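Local coordinates for protein HpuA (Kingella denitrificans ATCC 33394, PDB 5EC6) that is an outer-membrane lipoprotein that binds haemoglobin as a receptor, probably helping the bacterium to capture haem iron from its host, at residues 81-86 and 114-119; 99-104 and 192-197; 175-180 and 302-307; 236-241 and 250-255. All coordinates share one frame; numbering follows the deposited sequence. Where two conformers were deposited one is given.

Interaction 1: 81-86 and 114-119; sequences YDFGTY and GKMIAC
A Met-aromatic contact joins the end of strand 80-81 and the loop after it to strand 115-118. The first is an outermost strand of a four-strand antiparallel sheet; the second pairs with strands 104-109 and 136-142. M116 carries the contact. Its side chain leaves the strand with CG anti to the backbone N (chi1 -180°) and stays extended, which brings the sulfur up against Y81 and the terminal methyl against F83. SD lies 3.7 Å from Y81 CB and 5.2 Å from the centroid of the Y81 ring, approaching it obliquely, 49° off its normal. Beyond the sulfur, M116 CE comes to 3.8 Å from F83 CE1, and the two side chains cross at about a right angle. The CD1-CE1 side of the phenyl ring also meets A118, whose CB lies at the ring edge, 3.6 Å from F83 CD1. Y73 of strand 65-74 packs on both M116 and F83, while the Y81 hydroxyl is hydrogen-bonded to D111. A backbone bond between N87 and A118 supplies a polar link nearby, but between 81-86 and 114-119 themselves the association is apolar and rests on dispersion.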
loop_
_atom_site.group_PDB
_atom_site.type_symbol
_atom_site.label_atom_id
_atom_site.label_comp_id
_atom_site.label_asym_id
_atom_site.label_seq_id
_atom_site.Cartn_x
_atom_site.Cartn_y
_atom_site.Cartn_z
ATOM N N TYR A 81 -15.609 -3.272 5.554
ATOM C CA TYR A 81 -15.748 -1.872 5.162
ATOM C C TYR A 81 -15.310 -1.616 3.734
ATOM O O TYR A 81 -14.354 -2.224 3.249
ATOM C CB TYR A 81 -14.985 -0.923 6.089
ATOM C CG TYR A 81 -15.503 -1.013 7.523
ATOM C CD1 TYR A 81 -16.664 -0.299 7.905
ATOM C CD2 TYR A 81 -14.931 -1.885 8.436
ATOM C CE1 TYR A 81 -17.184 -0.455 9.184
ATOM C CE2 TYR A 81 -15.449 -2.034 9.737
ATOM C CZ TYR A 81 -16.582 -1.335 10.086
ATOM O OH TYR A 81 -17.041 -1.484 11.373
ATOM N N ASP A 82 -16.025 -0.738 3.037
ATOM C CA ASP A 82 -15.536 -0.392 1.709
ATOM C C ASP A 82 -14.514 0.721 1.755
ATOM O O ASP A 82 -14.360 1.446 2.741
ATOM C CB ASP A 82 -16.684 -0.157 0.705
ATOM C CG ASP A 82 -17.799 0.682 1.260
ATOM O OD1 ASP A 82 -17.536 1.508 2.122
ATOM O OD2 ASP A 82 -18.952 0.492 0.811
ATOM N N PHE A 83 -13.753 0.814 0.674
ATOM C CA PHE A 83 -12.882 1.932 0.438
ATOM C C PHE A 83 -13.709 2.996 -0.284
ATOM O O PHE A 83 -14.212 2.753 -1.379
ATOM C CB PHE A 83 -11.701 1.509 -0.411
ATOM C CG PHE A 83 -10.812 0.491 0.269
ATOM C CD1 PHE A 83 -9.987 0.878 1.315
ATOM C CD2 PHE A 83 -10.824 -0.870 -0.119
ATOM C CE1 PHE A 83 -9.151 -0.065 1.965
ATOM C CE2 PHE A 83 -9.999 -1.790 0.527
ATOM C CZ PHE A 83 -9.172 -1.393 1.555
ATOM N N GLY A 84 -13.885 4.137 0.331
ATOM C CA GLY A 84 -14.717 5.150 -0.329
ATOM C C GLY A 84 -14.159 6.527 -0.199
ATOM O O GLY A 84 -12.968 6.731 -0.012
ATOM N N THR A 85 -15.058 7.508 -0.244
ATOM C CA THR A 85 -14.622 8.877 -0.388
ATOM C C THR A 85 -14.144 9.519 0.887
ATOM O O THR A 85 -13.347 10.433 0.826
ATOM C CB THR A 85 -15.722 9.745 -1.051
ATOM O OG1 THR A 85 -16.746 10.046 -0.109
ATOM C CG2 THR A 85 -16.342 9.011 -2.222
ATOM N N TYR A 86 -14.613 9.070 2.057
ATOM C CA TYR A 86 -14.284 9.716 3.329
ATOM C C TYR A 86 -13.240 9.002 4.215
ATOM O O TYR A 86 -12.838 9.542 5.253
ATOM C CB TYR A 86 -15.544 9.874 4.173
ATOM C CG TYR A 86 -16.496 10.866 3.582
ATOM C CD1 TYR A 86 -16.207 12.215 3.638
ATOM C CD2 TYR A 86 -17.632 10.447 2.918
ATOM C CE1 TYR A 86 -17.060 13.146 3.084
ATOM C CE2 TYR A 86 -18.496 11.371 2.352
ATOM C CZ TYR A 86 -18.195 12.714 2.438
ATOM O OH TYR A 86 -19.045 13.649 1.879
ATOM N N GLY A 114 -14.815 2.434 16.123
ATOM C CA GLY A 114 -13.465 2.484 15.610
ATOM C C GLY A 114 -13.303 3.594 14.591
ATOM O O GLY A 114 -14.180 4.432 14.381
ATOM N N LYS A 115 -12.130 3.615 13.943
ATOM C CA LYS A 115 -11.895 4.556 12.848
ATOM C C LYS A 115 -11.098 3.817 11.755
ATOM O O LYS A 115 -10.427 2.840 12.039
ATOM C CB LYS A 115 -11.095 5.792 13.268
ATOM C CG LYS A 115 -11.646 6.522 14.493
ATOM C CD LYS A 115 -10.790 7.726 14.832
ATOM C CE LYS A 115 -11.230 8.427 16.116
ATOM N NZ LYS A 115 -12.671 8.756 16.071
ATOM N N MET A 116 -11.149 4.376 10.555
ATOM C CA MET A 116 -10.413 3.797 9.407
ATOM C C MET A 116 -9.848 4.837 8.495
ATOM O O MET A 116 -10.418 5.887 8.232
ATOM C CB MET A 116 -11.345 2.869 8.641
ATOM C CG MET A 116 -10.733 2.188 7.426
ATOM S SD MET A 116 -11.992 1.184 6.652
ATOM C CE MET A 116 -11.136 0.611 5.178
ATOM N N ILE A 117 -8.673 4.538 7.930
ATOM C CA ILE A 117 -8.188 5.318 6.804
ATOM C C ILE A 117 -7.394 4.398 5.849
ATOM O O ILE A 117 -6.850 3.348 6.272
ATOM C CB ILE A 117 -7.279 6.435 7.305
ATOM C CG1 ILE A 117 -7.113 7.526 6.206
ATOM C CG2 ILE A 117 -5.973 5.885 7.804
ATOM C CD1 ILE A 117 -6.710 8.874 6.669
ATOM N N ALA A 118 -7.389 4.786 4.571
ATOM C CA ALA A 118 -6.645 4.094 3.520
ATOM C C ALA A 118 -6.086 5.117 2.545
ATOM O O ALA A 118 -6.395 6.319 2.604
ATOM C CB ALA A 118 -7.522 3.098 2.826
ATOM N N CYS A 119 -5.192 4.685 1.669
ATOM C CA CYS A 119 -4.606 5.632 0.679
ATOM C C CYS A 119 -5.662 6.305 -0.208
ATOM O O CYS A 119 -6.632 5.658 -0.642
ATOM C CB CYS A 119 -3.695 4.933 -0.295
ATOM S SG CYS A 119 -2.402 6.021 -1.065
#

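Interaction 2: 99-104 and 192-197; sequences RVLPNS and SSYETR
R99 pairs with T196, and V100 with E195, in a short two-strand antiparallel sheet that continues as a water-bridged seam. R99 and T196 form the hydrogen-bonded pair: R99 N donates to T196 O at 3.0 Å, from above the carbonyl plane, and T196 N returns a bond to R99 O at 2.8 Å. The last direct backbone bond is L101 N to Y194 O, 2.9 Å. On the face of V100 and E195, the valine methyl CG2 lies 3.6 Å from E195 CG and rests against the extended glutamate chain. On the other face T196 OG1 sits beside R99 CB, whereas the arginine chain bends at chi2 (-77°) and carries its guanidinium away to T96 and S125.

Past L101 the chains separate and N103 works through waters. Its CG is anti to the carbonyl carbon (chi1 -60°), which turns the amide toward 192-194. One water bridges L101 O, N103 OD1 and Y194 N; another links N103 OD1 to S192 O. N103 ND2 donates at 3.0 Å to a third water, which is hydrogen-bonded to S193 OG at 2.8 Å. Farther out, backbone bonds tie N103 to T191 and S193 to V226, and S193 OG is also hydrogen-bonded to N228 ND2.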
loop_
_atom_site.group_PDB
_atom_site.type_symbol
_atom_site.label_atom_id
_atom_site.label_comp_id
_atom_site.label_asym_id
_atom_site.label_seq_id
_atom_site.Cartn_x
_atom_site.Cartn_y
_atom_site.Cartn_z
ATOM N N ARG A 99 2.721 19.928 -5.620
ATOM C CA ARG A 99 1.803 18.989 -4.977
ATOM C C ARG A 99 2.401 18.601 -3.638
ATOM O O ARG A 99 3.499 18.047 -3.577
ATOM C CB ARG A 99 1.626 17.772 -5.849
ATOM C CG ARG A 99 0.879 18.025 -7.145
ATOM C CD ARG A 99 -0.618 18.138 -6.921
ATOM N NE ARG A 99 -1.330 18.310 -8.190
ATOM C CZ ARG A 99 -1.355 19.437 -8.910
ATOM N NH1 ARG A 99 -0.727 20.541 -8.499
ATOM N NH2 ARG A 99 -2.028 19.464 -10.057
ATOM N N VAL A 100 1.730 18.949 -2.560
ATOM C CA VAL A 100 2.221 18.613 -1.237
ATOM C C VAL A 100 1.170 17.711 -0.573
ATOM O O VAL A 100 -0.003 18.076 -0.479
ATOM C CB VAL A 100 2.466 19.853 -0.374
ATOM C CG1 VAL A 100 2.910 19.465 1.021
ATOM C CG2 VAL A 100 3.513 20.779 -1.014
ATOM N N LEU A 101 1.608 16.556 -0.077
ATOM C CA LEU A 101 0.736 15.730 0.740
ATOM C C LEU A 101 0.713 16.268 2.146
ATOM O O LEU A 101 1.764 16.449 2.803
ATOM C CB LEU A 101 1.202 14.258 0.711
ATOM C CG LEU A 101 0.266 13.252 1.359
ATOM C CD1 LEU A 101 -1.067 13.144 0.588
ATOM C CD2 LEU A 101 0.939 11.869 1.486
ATOM N N PRO A 102 -0.493 16.564 2.680
ATOM C CA PRO A 102 -0.514 16.992 4.086
ATOM C C PRO A 102 0.025 15.883 5.000
ATOM O O PRO A 102 -0.127 14.711 4.647
ATOM C CB PRO A 102 -1.990 17.215 4.354
ATOM C CG PRO A 102 -2.609 17.426 3.015
ATOM C CD PRO A 102 -1.829 16.557 2.069
ATOM N N ASN A 103 0.654 16.229 6.105
ATOM C CA ASN A 103 1.252 15.221 6.980
ATOM C C ASN A 103 0.335 14.643 8.045
ATOM O O ASN A 103 0.734 13.730 8.765
ATOM C CB ASN A 103 2.517 15.743 7.626
ATOM C CG ASN A 103 3.579 16.133 6.616
ATOM O OD1 ASN A 103 3.661 15.607 5.522
ATOM N ND2 ASN A 103 4.429 17.040 7.021
ATOM N N SER A 104 -0.894 15.174 8.158
ATOM C CA SER A 104 -1.878 14.718 9.140
ATOM C C SER A 104 -3.236 14.697 8.475
ATOM O O SER A 104 -3.543 15.588 7.646
ATOM C CB SER A 104 -1.895 15.672 10.346
ATOM O OG SER A 104 -2.759 15.199 11.350
ATOM N N SER A 192 4.395 10.252 5.928
ATOM C CA SER A 192 5.751 10.655 5.610
ATOM C C SER A 192 5.783 11.809 4.604
ATOM O O SER A 192 4.848 12.017 3.842
ATOM C CB SER A 192 6.528 9.449 5.062
ATOM O OG SER A 192 5.889 8.918 3.934
ATOM N N SER A 193 6.882 12.571 4.623
ATOM C CA SER A 193 6.944 13.815 3.832
ATOM C C SER A 193 6.917 13.540 2.373
ATOM O O SER A 193 7.658 12.667 1.850
ATOM C CB SER A 193 8.180 14.628 4.177
ATOM O OG SER A 193 8.152 14.993 5.540
ATOM N N TYR A 194 6.103 14.291 1.645
ATOM C CA TYR A 194 5.981 14.077 0.225
ATOM C C TYR A 194 5.569 15.359 -0.432
ATOM O O TYR A 194 4.461 15.856 -0.166
ATOM C CB TYR A 194 4.945 13.008 -0.067
ATOM C CG TYR A 194 4.949 12.356 -1.408
ATOM C CD1 TYR A 194 6.104 12.308 -2.222
ATOM C CD2 TYR A 194 3.814 11.693 -1.867
ATOM C CE1 TYR A 194 6.093 11.645 -3.422
ATOM C CE2 TYR A 194 3.786 11.041 -3.073
ATOM C CZ TYR A 194 4.928 11.007 -3.867
ATOM O OH TYR A 194 4.834 10.324 -5.057
ATOM N N GLU A 195 6.430 15.842 -1.332
ATOM C CA GLU A 195 6.149 17.042 -2.140
ATOM C C GLU A 195 6.745 16.830 -3.492
ATOM O O GLU A 195 7.939 16.460 -3.619
ATOM C CB GLU A 195 6.766 18.292 -1.511
ATOM C CG GLU A 195 6.622 19.534 -2.397
ATOM C CD GLU A 195 7.128 20.813 -1.750
ATOM O OE1 GLU A 195 7.518 20.823 -0.557
ATOM O OE2 GLU A 195 7.072 21.844 -2.473
ATOM N N THR A 196 5.947 17.013 -4.530
ATOM C CA THR A 196 6.476 16.910 -5.887
ATOM C C THR A 196 6.245 18.237 -6.590
ATOM O O THR A 196 5.587 19.126 -6.038
ATOM C CB THR A 196 5.809 15.756 -6.646
ATOM O OG1 THR A 196 4.398 15.974 -6.682
ATOM C CG2 THR A 196 6.087 14.436 -5.930
ATOM N N ARG A 197 6.789 18.365 -7.798
ATOM C CA ARG A 197 6.490 19.518 -8.668
ATOM C C ARG A 197 6.255 19.104 -10.118
ATOM O O ARG A 197 7.123 18.486 -10.723
ATOM C CB ARG A 197 7.620 20.558 -8.567
ATOM C CG ARG A 197 7.151 21.881 -7.977
ATOM C CD ARG A 197 8.256 22.693 -7.314
ATOM N NE ARG A 197 7.713 23.575 -6.276
ATOM C CZ ARG A 197 6.896 24.615 -6.489
ATOM N NH1 ARG A 197 6.503 24.950 -7.720
ATOM N NH2 ARG A 197 6.465 25.336 -5.458
HETATM O O HOH W 1 4.427 16.298 2.977
HETATM O O HOH W 2 2.568 13.447 3.999
HETATM O O HOH W 3 6.991 17.506 5.579
#

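Interaction 3: 175-180 and 302-307; sequences ATYEVI and GTRREY
Y177 and R304 lie side by side and point the same way, a non-hydrogen-bonded pair whose side chains share one face of strands 174-185 and 298-308. R304 CG sits over a face of the tyrosine ring, and CB comes to 3.7 Å from Y177 CE2. CB and CG do the packing; the guanidinium, inclined 41° to the ring plane, is not stacked on it. Past the ring a water joins Y177 OH and R304 NH1, donating to the first and accepting from the second, both at 2.9 Å; G281 also bonds the hydroxyl, and P279 and S280 hold the guanidinium. Next to them A175 CB meets Y307 CB at 3.9 Å.

E178, on the opposite face to Y177, is crossed obliquely by R305, the carboxylate and guanidinium planes only 20° apart. In the conformer given, R305 runs extended from CG to NE, which puts NE 3.8 Å from E178 OE1, a long salt bridge with the oxygen at the guanidinium edge; its NH1 is also bonded to S321. The other carboxylate oxygen, OE2, has Y194 as partner.

R305 reaches this position because the register slips by one residue. T176 O takes a bond from R305 N at 2.8 Å and a weak one from E306 N, while T176 N donates to E306 O. Two residues facing one across antiparallel strands make this a classic beta bulge.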
loop_
_atom_site.group_PDB
_atom_site.type_symbol
_atom_site.label_atom_id
_atom_site.label_comp_id
_atom_site.label_asym_id
_atom_site.label_seq_id
_atom_site.Cartn_x
_atom_site.Cartn_y
_atom_site.Cartn_z
ATOM N N ALA A 175 15.264 -2.522 -8.566
ATOM C CA ALA A 175 14.092 -1.652 -8.771
ATOM C C ALA A 175 13.959 -0.685 -7.613
ATOM O O ALA A 175 14.266 -1.033 -6.474
ATOM C CB ALA A 175 12.844 -2.502 -8.790
ATOM N N THR A 176 13.526 0.519 -7.937
ATOM C CA THR A 176 13.316 1.581 -6.965
ATOM C C THR A 176 11.846 1.983 -6.948
ATOM O O THR A 176 11.217 2.214 -7.986
ATOM C CB THR A 176 14.226 2.768 -7.330
ATOM O OG1 THR A 176 15.595 2.342 -7.212
ATOM C CG2 THR A 176 14.024 3.933 -6.446
ATOM N N TYR A 177 11.338 2.124 -5.726
ATOM C CA TYR A 177 9.928 2.380 -5.439
ATOM C C TYR A 177 9.808 3.724 -4.702
ATOM O O TYR A 177 10.657 4.082 -3.888
ATOM C CB TYR A 177 9.328 1.256 -4.592
ATOM C CG TYR A 177 9.328 -0.103 -5.256
ATOM C CD1 TYR A 177 10.490 -0.897 -5.260
ATOM C CD2 TYR A 177 8.194 -0.592 -5.881
ATOM C CE1 TYR A 177 10.526 -2.102 -5.918
ATOM C CE2 TYR A 177 8.196 -1.804 -6.509
ATOM C CZ TYR A 177 9.356 -2.568 -6.558
ATOM O OH TYR A 177 9.379 -3.800 -7.182
ATOM N N GLU A 178 8.729 4.430 -5.006
ATOM C CA GLU A 178 8.410 5.729 -4.431
ATOM C C GLU A 178 7.237 5.427 -3.516
ATOM O O GLU A 178 6.198 5.003 -4.006
ATOM C CB GLU A 178 8.026 6.690 -5.564
ATOM C CG GLU A 178 7.756 8.135 -5.134
ATOM C CD GLU A 178 7.837 9.102 -6.312
ATOM O OE1 GLU A 178 8.625 8.862 -7.287
ATOM O OE2 GLU A 178 7.075 10.120 -6.296
ATOM N N VAL A 179 7.400 5.666 -2.210
ATOM C CA VAL A 179 6.477 5.109 -1.219
ATOM C C VAL A 179 5.986 6.206 -0.241
ATOM O O VAL A 179 6.644 7.252 -0.063
ATOM C CB VAL A 179 7.056 3.912 -0.410
ATOM C CG1 VAL A 179 7.595 2.840 -1.347
ATOM C CG2 VAL A 179 8.120 4.303 0.579
ATOM N N ILE A 180 4.933 5.857 0.454
ATOM C CA ILE A 180 4.448 6.655 1.583
ATOM C C ILE A 180 4.286 5.751 2.789
ATOM O O ILE A 180 3.810 4.623 2.678
ATOM C CB ILE A 180 3.094 7.293 1.241
ATOM C CG1 ILE A 180 3.221 8.272 0.054
ATOM C CG2 ILE A 180 2.501 8.007 2.459
ATOM C CD1 ILE A 180 1.904 8.477 -0.635
ATOM N N GLY A 302 3.600 1.828 -2.127
ATOM C CA GLY A 302 4.047 2.695 -3.194
ATOM C C GLY A 302 4.237 1.987 -4.511
ATOM O O GLY A 302 3.868 0.818 -4.657
ATOM N N THR A 303 4.790 2.734 -5.454
ATOM C CA THR A 303 4.840 2.341 -6.851
ATOM C C THR A 303 6.282 2.280 -7.329
ATOM O O THR A 303 7.147 3.035 -6.878
ATOM C CB THR A 303 4.016 3.345 -7.742
ATOM O OG1 THR A 303 4.521 4.682 -7.581
ATOM C CG2 THR A 303 2.544 3.259 -7.397
ATOM N N ARG A 304 6.509 1.430 -8.316
ATOM C CA ARG A 304 7.818 1.251 -8.938
ATOM C C ARG A 304 8.121 2.436 -9.851
ATOM O O ARG A 304 7.455 2.636 -10.866
ATOM C CB ARG A 304 7.827 -0.045 -9.746
ATOM C CG ARG A 304 9.200 -0.459 -10.262
ATOM C CD ARG A 304 9.230 -1.916 -10.669
ATOM N NE ARG A 304 8.242 -2.140 -11.733
ATOM C CZ ARG A 304 7.799 -3.342 -12.073
ATOM N NH1 ARG A 304 8.273 -4.408 -11.522
ATOM N NH2 ARG A 304 6.898 -3.430 -13.056
ATOM N N ARG A 305 9.138 3.201 -9.520
ATOM C CA ARG A 305 9.521 4.372 -10.300
ATOM C C ARG A 305 10.431 3.966 -11.454
ATOM O O ARG A 305 10.392 4.562 -12.535
ATOM C CB ARG A 305 10.205 5.389 -9.364
ATOM C CG ARG A 305 10.587 6.706 -10.010
ATOM C CD ARG A 305 11.375 7.608 -9.061
ATOM N NE ARG A 305 11.564 8.935 -9.676
ATOM C CZ ARG A 305 12.474 9.216 -10.616
ATOM N NH1 ARG A 305 13.329 8.291 -11.043
ATOM N NH2 ARG A 305 12.521 10.434 -11.151
ATOM N N GLU A 306 11.265 2.953 -11.235
ATOM C CA GLU A 306 12.291 2.588 -12.208
ATOM C C GLU A 306 12.703 1.169 -11.915
ATOM O O GLU A 306 12.760 0.740 -10.740
ATOM C CB GLU A 306 13.478 3.521 -12.114
ATOM C CG GLU A 306 14.525 3.266 -13.170
ATOM C CD GLU A 306 15.656 4.275 -13.188
ATOM O OE1 GLU A 306 15.628 5.309 -12.465
ATOM O OE2 GLU A 306 16.615 4.032 -13.988
ATOM N N TYR A 307 13.051 0.451 -12.970
ATOM C CA TYR A 307 13.665 -0.860 -12.767
ATOM C C TYR A 307 14.602 -1.180 -13.890
ATOM O O TYR A 307 14.502 -0.626 -15.007
ATOM C CB TYR A 307 12.604 -1.971 -12.617
ATOM C CG TYR A 307 11.827 -2.264 -13.874
ATOM C CD1 TYR A 307 10.676 -1.521 -14.197
ATOM C CD2 TYR A 307 12.245 -3.235 -14.756
ATOM C CE1 TYR A 307 9.969 -1.769 -15.377
ATOM C CE2 TYR A 307 11.551 -3.488 -15.908
ATOM C CZ TYR A 307 10.421 -2.769 -16.222
ATOM O OH TYR A 307 9.725 -3.040 -17.391
HETATM O O HOH W 4 10.437 -4.941 -9.626
#

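Interaction 4: 236-241 and 250-255; sequences EMRDVN and TASSGG
S252 and R238 make the polar grip of this beta hairpin on its outer side, while M237 and A251 form its buried side. The buried pair is a non-hydrogen-bonded one: M237 SD, carried over by a bend at chi2, lies 4.1 Å from A251 CB. Flanking it, E236 N and S252 N each donate to the other's carbonyl O at 2.9 Å. Toward T250 the register slips in a classic beta bulge. T250 O accepts from R238 N at 2.9 Å and from D239 N at 3.2 Å, both from the same face of its carbonyl plane.

The exposed side is held by charge and hydroxyl instead. R238 folds back at chi2 (-66°), laying its guanidinium beside S252; NE donates to OG at 2.8 Å almost in plane, and NH2 adds a weak bond. In the conformer given, E236 OE1 lies over the guanidinium toward its rim; no N-H points at it, and any attraction is probably one of charge. D239 turns outward to K220 and a glycerol probably from the crystallisation liquor. The hairpin lies between strand 220-225, whose L221 packs on M237 and V240, and strand 256-265, whose V260 packs on M237 and A251.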
loop_
_atom_site.group_PDB
_atom_site.type_symbol
_atom_site.label_atom_id
_atom_site.label_comp_id
_atom_site.label_asym_id
_atom_site.label_seq_id
_atom_site.Cartn_x
_atom_site.Cartn_y
_atom_site.Cartn_z
ATOM N N GLU A 236 14.393 4.070 8.947
ATOM C CA GLU A 236 15.479 3.642 8.082
ATOM C C GLU A 236 15.531 2.119 8.002
ATOM O O GLU A 236 15.643 1.451 9.004
ATOM C CB GLU A 236 16.825 4.174 8.578
ATOM C CG GLU A 236 17.972 3.802 7.660
ATOM C CD GLU A 236 19.282 4.523 7.933
ATOM O OE1 GLU A 236 19.354 5.262 8.924
ATOM O OE2 GLU A 236 20.199 4.372 7.091
ATOM N N MET A 237 15.466 1.581 6.787
ATOM C CA MET A 237 15.634 0.109 6.625
ATOM C C MET A 237 17.045 -0.238 6.962
ATOM O O MET A 237 17.966 0.461 6.523
ATOM C CB MET A 237 15.308 -0.293 5.190
ATOM C CG MET A 237 13.872 0.048 4.800
ATOM S SD MET A 237 12.660 -0.903 5.717
ATOM C CE MET A 237 11.137 -0.102 5.192
ATOM N N ARG A 238 17.246 -1.277 7.777
ATOM C CA ARG A 238 18.563 -1.686 8.232
ATOM C C ARG A 238 19.073 -2.983 7.603
ATOM O O ARG A 238 20.198 -3.022 7.085
ATOM C CB ARG A 238 18.616 -1.774 9.747
ATOM C CG ARG A 238 18.477 -0.387 10.425
ATOM C CD ARG A 238 19.645 0.513 10.137
ATOM N NE ARG A 238 19.579 1.742 10.903
ATOM C CZ ARG A 238 20.532 2.674 10.944
ATOM N NH1 ARG A 238 21.660 2.524 10.271
ATOM N NH2 ARG A 238 20.356 3.762 11.698
ATOM N N ASP A 239 18.379 -4.087 7.781
ATOM C CA ASP A 239 18.801 -5.330 7.138
ATOM C C ASP A 239 17.524 -6.079 6.790
ATOM O O ASP A 239 16.869 -6.652 7.660
ATOM C CB ASP A 239 19.635 -6.198 8.059
ATOM C CG ASP A 239 20.266 -7.379 7.296
ATOM O OD1 ASP A 239 20.220 -7.360 6.065
ATOM O OD2 ASP A 239 20.875 -8.241 7.927
ATOM N N VAL A 240 17.171 -5.979 5.524
ATOM C CA VAL A 240 15.940 -6.551 5.034
ATOM C C VAL A 240 16.245 -7.480 3.862
ATOM O O VAL A 240 16.791 -7.061 2.869
ATOM C CB VAL A 240 14.965 -5.423 4.625
ATOM C CG1 VAL A 240 13.670 -6.010 4.070
ATOM C CG2 VAL A 240 14.638 -4.527 5.822
ATOM N N ASN A 241 15.853 -8.753 4.028
ATOM C CA ASN A 241 16.067 -9.771 3.024
ATOM C C ASN A 241 14.822 -10.023 2.194
ATOM O O ASN A 241 13.730 -10.005 2.747
ATOM C CB ASN A 241 16.504 -11.067 3.691
ATOM C CG ASN A 241 17.896 -10.943 4.307
ATOM O OD1 ASN A 241 18.881 -10.761 3.600
ATOM N ND2 ASN A 241 17.956 -10.948 5.622
ATOM N N THR A 250 14.840 -5.868 9.614
ATOM C CA THR A 250 14.849 -4.845 10.635
ATOM C C THR A 250 14.948 -3.435 10.047
ATOM O O THR A 250 15.495 -3.224 8.956
ATOM C CB THR A 250 16.024 -5.025 11.612
ATOM O OG1 THR A 250 17.225 -5.091 10.882
ATOM C CG2 THR A 250 15.811 -6.263 12.443
ATOM N N ALA A 251 14.369 -2.495 10.785
ATOM C CA ALA A 251 14.469 -1.074 10.525
ATOM C C ALA A 251 14.629 -0.355 11.841
ATOM O O ALA A 251 14.417 -0.956 12.897
ATOM C CB ALA A 251 13.220 -0.562 9.781
ATOM N N SER A 252 15.045 0.921 11.785
ATOM C CA SER A 252 15.219 1.728 12.996
ATOM C C SER A 252 14.460 3.004 12.883
ATOM O O SER A 252 14.294 3.579 11.772
ATOM C CB SER A 252 16.706 2.031 13.244
ATOM O OG SER A 252 17.269 2.713 12.162
ATOM N N SER A 253 14.047 3.506 14.040
ATOM C CA SER A 253 13.439 4.816 14.097
ATOM C C SER A 253 13.654 5.380 15.482
ATOM O O SER A 253 13.258 4.765 16.454
ATOM C CB SER A 253 11.958 4.700 13.796
ATOM O OG SER A 253 11.347 5.987 13.679
ATOM N N GLY A 254 14.349 6.517 15.564
ATOM C CA GLY A 254 14.578 7.094 16.903
ATOM C C GLY A 254 15.227 6.197 17.948
ATOM O O GLY A 254 14.920 6.303 19.148
ATOM N N GLY A 255 16.107 5.320 17.511
ATOM C CA GLY A 255 16.787 4.413 18.422
ATOM C C GLY A 255 16.099 3.095 18.669
ATOM O O GLY A 255 16.681 2.215 19.289
#

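Interactions 2 and 3 touch directly: Y194 OH lies 2.6 Å from E178 OE2, a probable hydrogen bond, and I180 CD1 packs on Y194 CD2 at 3.9 Å and on L101 CD2 at 4.1 Å. The residues flanking the small sheet of interaction 2 thus pack on strand 174-185, which interaction 3 pairs with strand 298-308 near the end of the chain. Interaction 4, within the chain between those strands, stands about 18 Å from interaction 3, centre to centre. Interaction 1 lies across the chain's centre from interaction 3, their centres about 24 Å apart. Which of these regions meets haemoglobin is not revealed by this apo structure.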